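Local atomic coordinates of kojibiose phosphorylase (Gut metagenome, PDB entry 6W0P), a protein that belongs to glycoside hydrolase family 65, whose members join an N-terminal beta-sandwich domain to a helical catalytic barrel and a small C-terminal beta domain. Residues 10-14 with 15-19; 26-29 with 30-34; 643-646 with 647-651; 658-662 with 663-667. All blocks are in the same frame, centred on the assembly; numbering follows the deposited sequence.

Interaction 1 (10-14 with 15-19); sequences ETEPY and RIVEN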
loop_
_atom_site.group_PDB
_atom_site.type_symbol
_atom_site.label_atom_id
_atom_site.label_comp_id
_atom_site.label_asym_id
_atom_site.label_seq_id
_atom_site.Cartn_x
_atom_site.Cartn_y
_atom_site.Cartn_z
ATOM N N GLU A 10 9.722 -3.225 42.411
ATOM C CA GLU A 10 10.047 -2.446 43.631
ATOM C C GLU A 10 10.617 -1.080 43.225
ATOM O O GLU A 10 11.299 -0.961 42.170
ATOM C CB GLU A 10 11.033 -3.190 44.526
ATOM C CG GLU A 10 10.512 -4.525 45.033
ATOM C CD GLU A 10 9.059 -4.547 45.486
ATOM O OE1 GLU A 10 8.323 -5.454 45.067
ATOM O OE2 GLU A 10 8.660 -3.639 46.243
ATOM N N THR A 11 10.322 -0.090 44.060
ATOM C CA THR A 11 10.772 1.313 43.956
ATOM C C THR A 11 12.011 1.516 44.821
ATOM O O THR A 11 11.861 1.533 46.047
ATOM C CB THR A 11 9.656 2.259 44.386
ATOM O OG1 THR A 11 8.580 2.009 43.487
ATOM C CG2 THR A 11 10.077 3.706 44.301
ATOM N N GLU A 12 13.169 1.664 44.183
ATOM C CA GLU A 12 14.463 2.025 44.816
ATOM C C GLU A 12 15.154 3.049 43.926
ATOM O O GLU A 12 15.069 2.962 42.703
ATOM C CB GLU A 12 15.418 0.843 44.915
ATOM C CG GLU A 12 14.965 -0.284 45.811
ATOM C CD GLU A 12 16.086 -1.285 46.021
ATOM O OE1 GLU A 12 17.282 -0.882 45.857
ATOM O OE2 GLU A 12 15.769 -2.458 46.343
ATOM N N PRO A 13 15.928 3.990 44.499
ATOM C CA PRO A 13 16.494 5.072 43.706
ATOM C C PRO A 13 17.635 4.620 42.786
ATOM O O PRO A 13 17.794 5.292 41.788
ATOM C CB PRO A 13 16.987 6.115 44.734
ATOM C CG PRO A 13 17.083 5.369 46.056
ATOM C CD PRO A 13 16.256 4.094 45.926
ATOM N N TYR A 14 18.359 3.526 43.094
ATOM C CA TYR A 14 19.585 3.126 42.339
ATOM C C TYR A 14 19.485 1.715 41.736
ATOM O O TYR A 14 20.482 1.259 41.167
ATOM C CB TYR A 14 20.841 3.240 43.219
ATOM C CG TYR A 14 21.151 4.626 43.731
ATOM C CD1 TYR A 14 21.727 5.593 42.907
ATOM C CD2 TYR A 14 20.870 4.974 45.047
ATOM C CE1 TYR A 14 22.017 6.867 43.380
ATOM C CE2 TYR A 14 21.182 6.230 45.537
ATOM C CZ TYR A 14 21.739 7.181 44.696
ATOM O OH TYR A 14 21.996 8.426 45.193
ATOM N N ARG A 15 18.342 1.039 41.858
ATOM C CA ARG A 15 18.160 -0.332 41.332
ATOM C C ARG A 15 16.713 -0.548 40.879
ATOM O O ARG A 15 15.800 0.085 41.426
ATOM C CB ARG A 15 18.526 -1.368 42.400
ATOM C CG ARG A 15 19.807 -1.055 43.161
ATOM C CD ARG A 15 20.294 -2.280 43.915
ATOM N NE ARG A 15 19.358 -2.649 44.957
ATOM C CZ ARG A 15 19.402 -3.783 45.666
ATOM N NH1 ARG A 15 20.361 -4.677 45.465
ATOM N NH2 ARG A 15 18.492 -3.987 46.606
ATOM N N ILE A 16 16.528 -1.419 39.894
ATOM C CA ILE A 16 15.215 -2.012 39.541
ATOM C C ILE A 16 15.238 -3.394 40.181
ATOM O O ILE A 16 16.257 -4.147 39.980
ATOM C CB ILE A 16 15.006 -2.058 38.019
ATOM C CG1 ILE A 16 15.382 -0.747 37.317
ATOM C CG2 ILE A 16 13.581 -2.453 37.692
ATOM C CD1 ILE A 16 14.656 0.488 37.858
ATOM N N VAL A 17 14.220 -3.709 40.966
ATOM C CA VAL A 17 14.122 -5.012 41.674
ATOM C C VAL A 17 12.783 -5.658 41.327
ATOM O O VAL A 17 11.737 -4.973 41.467
ATOM C CB VAL A 17 14.307 -4.839 43.192
ATOM C CG1 VAL A 17 14.174 -6.177 43.928
ATOM C CG2 VAL A 17 15.658 -4.223 43.482
ATOM N N GLU A 18 12.820 -6.924 40.902
ATOM C CA GLU A 18 11.611 -7.791 40.811
ATOM C C GLU A 18 11.632 -8.748 42.007
ATOM O O GLU A 18 12.582 -9.500 42.116
ATOM C CB GLU A 18 11.544 -8.551 39.482
ATOM C CG GLU A 18 10.221 -9.284 39.275
ATOM C CD GLU A 18 10.162 -10.235 38.085
ATOM O OE1 GLU A 18 11.226 -10.485 37.440
ATOM O OE2 GLU A 18 9.036 -10.689 37.774
ATOM N N ASN A 19 10.660 -8.627 42.901
ATOM C CA ASN A 19 10.476 -9.497 44.094
ATOM C C ASN A 19 9.511 -10.613 43.687
ATOM O O ASN A 19 8.341 -10.297 43.425
ATOM C CB ASN A 19 9.901 -8.724 45.291
ATOM C CG ASN A 19 10.933 -8.058 46.178
ATOM O OD1 ASN A 19 12.133 -8.118 45.908
ATOM N ND2 ASN A 19 10.478 -7.406 47.240
HETATM O O HOH W 1 8.529 -6.706 42.486
#
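Glu12 and Arg15 are joined by a salt bridge where the chain reverses between residues 12 and 15. Arg15 grips the carboxylate side-on with two nitrogens. Its NE donates almost straight to Glu12 OE1, at 2.9 Å and 170°. Its NH2 donates to Glu12 OE2 at 3.1 Å, and that oxygen accepts on its syn lone pair. The two flat groups are twisted 37° against each other. OE1 lies in the guanidinium plane, although NE sits out of the carboxylate plane; OE2 is tilted from the guanidinium plane. Glu12 is extended beyond CG. Arg15 bends back toward it at chi3 (-66°). Glu12 OE2 also rests on the methyl Val17 CG2, 3.4 Å away. These residues belong to a beta hairpin at the outer end of the large antiparallel sheet of the N-terminal domain. Glu10 N bonds to Val17 O at 2.8 Å and ties its two arms. Further along, Glu10 CG packs on Asn19 ND2 at 3.6 Å. A water accepts from Asn19 N and donates to Glu10 OE1, at 2.9 Å from each. In the next shell, Arg15 lies on Ile116 and Asp118 of strand 109-118. Gln312 NE2, from helix 308-324, bonds to the carbonyl oxygens of Glu10 and Arg15.

Interaction 2 (26-29 with 30-34); sequences SMVS and ESIFS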
loop_
_atom_site.group_PDB
_atom_site.type_symbol
_atom_site.label_atom_id
_atom_site.label_comp_id
_atom_site.label_asym_id
_atom_site.label_seq_id
_atom_site.Cartn_x
_atom_site.Cartn_y
_atom_site.Cartn_z
ATOM N N SER A 26 7.070 -11.814 31.925
ATOM C CA SER A 26 8.327 -12.487 31.505
ATOM C C SER A 26 9.030 -11.622 30.443
ATOM O O SER A 26 10.185 -11.269 30.643
ATOM C CB SER A 26 8.052 -13.898 31.014
ATOM O OG SER A 26 9.095 -14.366 30.165
ATOM N N MET A 27 8.347 -11.274 29.361
ATOM C CA MET A 27 8.974 -10.499 28.263
ATOM C C MET A 27 9.118 -9.014 28.639
ATOM O O MET A 27 10.045 -8.377 28.125
ATOM C CB MET A 27 8.182 -10.668 26.962
ATOM C CG MET A 27 8.475 -12.031 26.268
ATOM S SD MET A 27 7.526 -12.264 24.725
ATOM C CE MET A 27 8.109 -10.852 23.778
ATOM N N VAL A 28 8.272 -8.490 29.532
ATOM C CA VAL A 28 8.354 -7.079 30.016
ATOM C C VAL A 28 9.678 -6.913 30.762
ATOM O O VAL A 28 10.390 -5.963 30.460
ATOM C CB VAL A 28 7.149 -6.679 30.898
ATOM C CG1 VAL A 28 7.392 -5.368 31.626
ATOM C CG2 VAL A 28 5.871 -6.595 30.083
ATOM N N SER A 29 9.992 -7.839 31.674
ATOM C CA SER A 29 11.226 -7.852 32.491
ATOM C C SER A 29 12.435 -7.996 31.564
ATOM O O SER A 29 13.368 -7.189 31.661
ATOM C CB SER A 29 11.158 -8.927 33.550
ATOM O OG SER A 29 10.012 -8.740 34.385
ATOM N N GLU A 30 12.415 -8.966 30.658
ATOM C CA GLU A 30 13.464 -9.115 29.618
ATOM C C GLU A 30 13.808 -7.734 29.026
ATOM O O GLU A 30 15.015 -7.447 28.813
ATOM C CB GLU A 30 13.002 -10.037 28.486
ATOM C CG GLU A 30 12.947 -11.514 28.836
ATOM C CD GLU A 30 12.566 -12.431 27.675
ATOM O OE1 GLU A 30 12.072 -11.922 26.633
ATOM O OE2 GLU A 30 12.752 -13.661 27.812
ATOM N N SER A 31 12.800 -6.915 28.705
ATOM C CA SER A 31 13.019 -5.613 28.023
ATOM C C SER A 31 13.650 -4.618 29.016
ATOM O O SER A 31 14.717 -4.061 28.739
ATOM C CB SER A 31 11.727 -5.096 27.436
ATOM O OG SER A 31 11.231 -5.961 26.425
ATOM N N ILE A 32 13.037 -4.494 30.180
ATOM C CA ILE A 32 13.346 -3.462 31.206
ATOM C C ILE A 32 14.759 -3.675 31.718
ATOM O O ILE A 32 15.496 -2.680 31.888
ATOM C CB ILE A 32 12.300 -3.501 32.337
ATOM C CG1 ILE A 32 10.957 -2.967 31.836
ATOM C CG2 ILE A 32 12.812 -2.757 33.565
ATOM C CD1 ILE A 32 9.837 -3.050 32.848
ATOM N N PHE A 33 15.112 -4.929 31.969
ATOM C CA PHE A 33 16.382 -5.295 32.638
ATOM C C PHE A 33 17.492 -5.483 31.603
ATOM O O PHE A 33 18.544 -5.995 31.979
ATOM C CB PHE A 33 16.181 -6.541 33.496
ATOM C CG PHE A 33 15.419 -6.313 34.774
ATOM C CD1 PHE A 33 14.041 -6.187 34.769
ATOM C CD2 PHE A 33 16.077 -6.284 35.987
ATOM C CE1 PHE A 33 13.335 -6.015 35.955
ATOM C CE2 PHE A 33 15.375 -6.067 37.165
ATOM C CZ PHE A 33 13.999 -5.974 37.154
ATOM N N SER A 34 17.266 -5.093 30.348
ATOM C CA SER A 34 18.244 -5.229 29.238
ATOM C C SER A 34 19.544 -4.506 29.610
ATOM O O SER A 34 19.485 -3.374 30.169
ATOM C CB SER A 34 17.707 -4.682 27.930
ATOM O OG SER A 34 16.604 -5.447 27.449
#
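Glu30 N donates to Ser26 O at 3.2 Å and starts a run of main-chain bonds, each joining a residue to the fourth one on. Ser31 N bonds to Met27 O, Ile32 N to Val28 O at 3.0 Å, and Phe33 N to Ser29 O at 2.9 Å. Apolar contact follows the same spacing. Val28 CG1 and Ile32 CD1 touch at 3.6 Å, and the two side chains lie side by side, pointing the same way. Val28 has CG1 anti to the backbone N (chi1 167°), which brings this methyl to Ile32. The Phe33 ring turns its edge to Ser29 O, with CD1 3.3 Å from that oxygen. Arg115 makes a cation-pi contact with the same ring. The polar ends find partners outside the segments. Glu30 runs extended past Met27, with OE1 3.6 Å from Met27 CG, and this oxygen forms a salt bridge with Arg43. Ser29 OG is hydrogen-bonded to Tyr8 OH, Ser26 OG to Lys53 O and Ser31 OG to Thr660 O. These four buried side-chain oxygens are thus satisfied. The whole is a short, largely buried alpha helix, 26-32, of the N-terminal part, lying against the catalytic domain, with Phe33 the first residue to leave helical geometry.

Interaction 3 (643-646 with 647-651); sequences NFFG and FATRL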
loop_
_atom_site.group_PDB
_atom_site.type_symbol
_atom_site.label_atom_id
_atom_site.label_comp_id
_atom_site.label_asym_id
_atom_site.label_seq_id
_atom_site.Cartn_x
_atom_site.Cartn_y
_atom_site.Cartn_z
ATOM N N ASN A 643 0.487 18.041 33.846
ATOM C CA ASN A 643 -0.359 16.944 33.296
ATOM C C ASN A 643 0.395 16.192 32.180
ATOM O O ASN A 643 0.433 14.936 32.231
ATOM C CB ASN A 643 -1.731 17.450 32.822
ATOM C CG ASN A 643 -2.659 17.767 33.967
ATOM O OD1 ASN A 643 -2.400 17.369 35.101
ATOM N ND2 ASN A 643 -3.726 18.508 33.687
ATOM N N PHE A 644 0.988 16.918 31.222
ATOM C CA PHE A 644 1.742 16.352 30.071
ATOM C C PHE A 644 3.013 15.630 30.553
ATOM O O PHE A 644 3.404 14.575 29.920
ATOM C CB PHE A 644 2.059 17.423 29.020
ATOM C CG PHE A 644 0.914 17.718 28.079
ATOM C CD1 PHE A 644 0.313 16.682 27.353
ATOM C CD2 PHE A 644 0.444 19.014 27.896
ATOM C CE1 PHE A 644 -0.754 16.925 26.500
ATOM C CE2 PHE A 644 -0.627 19.264 27.039
ATOM C CZ PHE A 644 -1.208 18.220 26.326
ATOM N N PHE A 645 3.673 16.130 31.598
ATOM C CA PHE A 645 4.799 15.381 32.192
ATOM C C PHE A 645 4.278 14.022 32.654
ATOM O O PHE A 645 4.826 13.042 32.180
ATOM C CB PHE A 645 5.480 16.102 33.350
ATOM C CG PHE A 645 6.649 15.319 33.895
ATOM C CD1 PHE A 645 7.879 15.343 33.254
ATOM C CD2 PHE A 645 6.514 14.545 35.036
ATOM C CE1 PHE A 645 8.953 14.623 33.745
ATOM C CE2 PHE A 645 7.593 13.835 35.538
ATOM C CZ PHE A 645 8.807 13.871 34.887
ATOM N N GLY A 646 3.241 13.989 33.505
ATOM C CA GLY A 646 2.567 12.769 34.004
ATOM C C GLY A 646 3.542 11.642 34.319
ATOM O O GLY A 646 4.396 11.827 35.188
ATOM N N PHE A 647 3.453 10.532 33.584
ATOM C CA PHE A 647 4.234 9.293 33.840
ATOM C C PHE A 647 5.472 9.222 32.926
ATOM O O PHE A 647 5.914 8.110 32.599
ATOM C CB PHE A 647 3.332 8.069 33.669
ATOM C CG PHE A 647 2.521 8.055 32.400
ATOM C CD1 PHE A 647 3.046 7.547 31.232
ATOM C CD2 PHE A 647 1.229 8.571 32.389
ATOM C CE1 PHE A 647 2.304 7.539 30.064
ATOM C CE2 PHE A 647 0.485 8.567 31.221
ATOM C CZ PHE A 647 1.029 8.055 30.058
ATOM N N ALA A 648 6.049 10.362 32.554
ATOM C CA ALA A 648 7.185 10.457 31.609
ATOM C C ALA A 648 8.335 9.513 32.010
ATOM O O ALA A 648 8.924 8.960 31.104
ATOM C CB ALA A 648 7.673 11.883 31.534
ATOM N N THR A 649 8.650 9.351 33.306
ATOM C CA THR A 649 9.799 8.534 33.779
ATOM C C THR A 649 9.427 7.051 33.903
ATOM O O THR A 649 10.385 6.253 34.149
ATOM C CB THR A 649 10.373 9.017 35.112
ATOM O OG1 THR A 649 9.486 8.658 36.174
ATOM C CG2 THR A 649 10.624 10.511 35.132
ATOM N N ARG A 650 8.138 6.694 33.731
ATOM C CA ARG A 650 7.574 5.359 34.081
ATOM C C ARG A 650 7.019 4.614 32.854
ATOM O O ARG A 650 6.470 3.517 33.041
ATOM C CB ARG A 650 6.437 5.512 35.106
ATOM C CG ARG A 650 6.817 6.267 36.372
ATOM C CD ARG A 650 7.960 5.607 37.126
ATOM N NE ARG A 650 7.638 4.230 37.470
ATOM C CZ ARG A 650 8.328 3.492 38.319
ATOM N NH1 ARG A 650 9.383 4.004 38.942
ATOM N NH2 ARG A 650 7.947 2.235 38.542
ATOM N N LEU A 651 7.120 5.151 31.644
ATOM C CA LEU A 651 6.378 4.556 30.515
ATOM C C LEU A 651 6.764 3.080 30.370
ATOM O O LEU A 651 5.833 2.248 30.242
ATOM C CB LEU A 651 6.626 5.334 29.222
ATOM C CG LEU A 651 5.700 4.933 28.072
ATOM C CD1 LEU A 651 5.217 6.157 27.319
ATOM C CD2 LEU A 651 6.395 3.982 27.106
HETATM O O HOH W 2 7.066 10.400 35.347
#
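Ala648 sets its methyl over one face of the Phe645 ring, across a type II' beta turn that ends helix 638-645. This is a CH-pi contact. Ala648 CB lies 3.9 Å from the ring centroid and 19° off the ring normal, displaced toward the rim, with CE1 of Phe645 the nearest ring atom. Phe645 has CG anti to its main-chain nitrogen (chi1 -178°), which brings the ring to the Ala648 methyl. Thr649 reaches the far end of the ring, where its CG2 lies 3.8 Å from Phe645 CZ. The turn itself is closed by Ala648 N, which donates to Phe645 O at 3.0 Å. Gly646 occupies the second position with a positive phi (40°), a backbone shape that suits glycine. The ring is also held from outside the turn. Phe680 of helix 666-680 meets it edge-to-face, and the ring of Trp700 stands at about a right angle to it. Phe647 turns elsewhere and stacks on Tyr656. Thr649 OG1 is hydrogen-bonded to Asp310 OD1. One water links Gly646 to Thr649, donating to Gly646 O at 3.0 Å and accepting from Thr649 N at 2.8 Å.

Interaction 4 (658-662 with 663-667); sequences NNTCE and GIHMT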
loop_
_atom_site.group_PDB
_atom_site.type_symbol
_atom_site.label_atom_id
_atom_site.label_comp_id
_atom_site.label_asym_id
_atom_site.label_seq_id
_atom_site.Cartn_x
_atom_site.Cartn_y
_atom_site.Cartn_z
ATOM N N ASN A 658 1.529 -0.865 27.027
ATOM C CA ASN A 658 1.224 -2.317 27.002
ATOM C C ASN A 658 2.085 -3.082 25.974
ATOM O O ASN A 658 1.766 -4.237 25.718
ATOM C CB ASN A 658 -0.274 -2.576 26.800
ATOM C CG ASN A 658 -1.096 -2.197 28.019
ATOM O OD1 ASN A 658 -0.808 -2.621 29.136
ATOM N ND2 ASN A 658 -2.102 -1.370 27.818
ATOM N N ASN A 659 3.185 -2.531 25.471
ATOM C CA ASN A 659 4.057 -3.244 24.495
ATOM C C ASN A 659 5.540 -3.142 24.910
ATOM O O ASN A 659 6.410 -3.291 24.052
ATOM C CB ASN A 659 3.831 -2.713 23.072
ATOM C CG ASN A 659 4.275 -1.259 22.934
ATOM O OD1 ASN A 659 4.466 -0.573 23.940
ATOM N ND2 ASN A 659 4.457 -0.779 21.708
ATOM N N THR A 660 5.845 -2.881 26.171
ATOM C CA THR A 660 7.240 -2.882 26.670
ATOM C C THR A 660 7.790 -4.305 26.576
ATOM O O THR A 660 9.019 -4.444 26.619
ATOM C CB THR A 660 7.343 -2.270 28.071
ATOM O OG1 THR A 660 7.173 -0.864 27.904
ATOM C CG2 THR A 660 8.662 -2.554 28.760
ATOM N N CYS A 661 6.929 -5.318 26.418
ATOM C CA CYS A 661 7.339 -6.734 26.143
ATOM C C CYS A 661 8.255 -6.770 24.920
ATOM O O CYS A 661 9.184 -7.569 24.940
ATOM C CB CYS A 661 6.151 -7.682 25.966
ATOM S SG CYS A 661 4.921 -7.182 24.730
ATOM N N GLU A 662 8.032 -5.879 23.942
ATOM C CA GLU A 662 8.776 -5.816 22.656
ATOM C C GLU A 662 10.136 -5.139 22.849
ATOM O O GLU A 662 11.037 -5.332 21.993
ATOM C CB GLU A 662 8.029 -4.993 21.601
ATOM C CG GLU A 662 6.721 -5.587 21.098
ATOM C CD GLU A 662 5.957 -4.662 20.155
ATOM O OE1 GLU A 662 6.563 -3.727 19.608
ATOM O OE2 GLU A 662 4.745 -4.848 19.987
ATOM N N GLY A 663 10.292 -4.343 23.900
ATOM C CA GLY A 663 11.497 -3.502 24.053
ATOM C C GLY A 663 11.164 -2.196 24.736
ATOM O O GLY A 663 9.969 -1.907 24.949
ATOM N N ILE A 664 12.193 -1.479 25.158
ATOM C CA ILE A 664 12.043 -0.150 25.811
ATOM C C ILE A 664 11.799 0.860 24.685
ATOM O O ILE A 664 12.164 0.544 23.506
ATOM C CB ILE A 664 13.285 0.184 26.663
ATOM C CG1 ILE A 664 14.553 0.354 25.819
ATOM C CG2 ILE A 664 13.484 -0.857 27.746
ATOM C CD1 ILE A 664 15.771 0.664 26.645
ATOM N N HIS A 665 11.193 1.997 25.019
ATOM C CA HIS A 665 10.882 3.107 24.088
ATOM C C HIS A 665 11.938 4.216 24.230
ATOM O O HIS A 665 11.840 5.054 25.159
ATOM C CB HIS A 665 9.481 3.636 24.360
ATOM C CG HIS A 665 8.395 2.636 24.233
ATOM N ND1 HIS A 665 8.204 1.661 25.157
ATOM C CD2 HIS A 665 7.403 2.516 23.332
ATOM C CE1 HIS A 665 7.144 0.962 24.828
ATOM N NE2 HIS A 665 6.641 1.462 23.717
ATOM N N MET A 666 12.895 4.222 23.311
ATOM C CA MET A 666 14.132 5.019 23.423
ATOM C C MET A 666 13.764 6.515 23.403
ATOM O O MET A 666 14.250 7.252 24.254
ATOM C CB MET A 666 15.052 4.642 22.261
ATOM C CG MET A 666 16.516 4.600 22.605
ATOM S SD MET A 666 16.869 3.679 24.110
ATOM C CE MET A 666 17.555 5.022 25.074
ATOM N N THR A 667 12.915 6.952 22.476
ATOM C CA THR A 667 12.521 8.382 22.346
ATOM C C THR A 667 11.777 8.823 23.611
ATOM O O THR A 667 12.028 9.923 24.093
ATOM C CB THR A 667 11.672 8.655 21.105
ATOM O OG1 THR A 667 12.542 8.474 20.003
ATOM C CG2 THR A 667 11.134 10.069 21.061
HETATM O O HOH W 3 8.271 -1.454 23.067
HETATM O O HOH W 4 4.530 2.386 21.453
#
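A single turn of 3-10 helix, 660-662, leads here into helix 666-680, and Asn659 and Thr660 at its start meet His665 at the N-cap of that helix. Asn659 OD1 lies at the edge of the imidazole, in its plane, 3.0 Å from His665 NE2. The bond is weak, because it is bent to 126° at the hydrogen. The amide plane is turned 44° from the ring. Asn659 places CG between its main-chain N and carbonyl carbon (chi1 66°), which swings the amide across to the histidine. Thr660 OG1 approaches the same ring edge, 3.6 Å from His665 CE1. Thr660 and His665 share a stronger partner: Asp652 OD1 bonds to Thr660 OG1 and to His665 ND1. That carboxylate probably fixes the rotation of the ring. The segment lies in the catalytic domain, a helical barrel in this family, where helix 666-680 begins. Gly663 N closes the 3-10 turn on Thr660 O at 3.0 Å, coming from above the carbonyl plane and not along a lone pair. Gly663 then adopts backbone angles that call for glycine, since a side chain there would press on Glu662 O. Thr660 CA makes a CA-H...O contact with Gly663 O at 3.4 Å. Two waters bridge the segments. One donates to Asn659 O at 2.8 Å and to Gly663 O at 2.6 Å. The other accepts from Asn659 ND2 at 3.2 Å and from His665 NE2, whose one N-H thus serves this water and Asn659 OD1, each weakly. Beyond the segments, Cys661 touches Met27 and Thr660 touches Ile32, both of helix 26-32.

In the fold
The four contacts follow one another along the chain without overlap. Interactions 1 and 2 belong to the N-terminal part, with their centres about 14 Å apart. The hairpin strand 15-19 packs on the end of helix 26-32, through Ile16 and Phe33. Interactions 3 and 4 lie in the catalytic domain, on the connection between helices 638-645 and 666-680. Their centres are about 15 Å apart and they touch where Leu651 meets His665. Interactions 2 and 4 are the closest pair, about 9 Å between centres. There Ser31 OG is hydrogen-bonded to Thr660 O, so the N-terminal helix is fastened to the catalytic domain. Interactions 1 and 3 do not touch, but Gln312 of helix 308-324 contacts both.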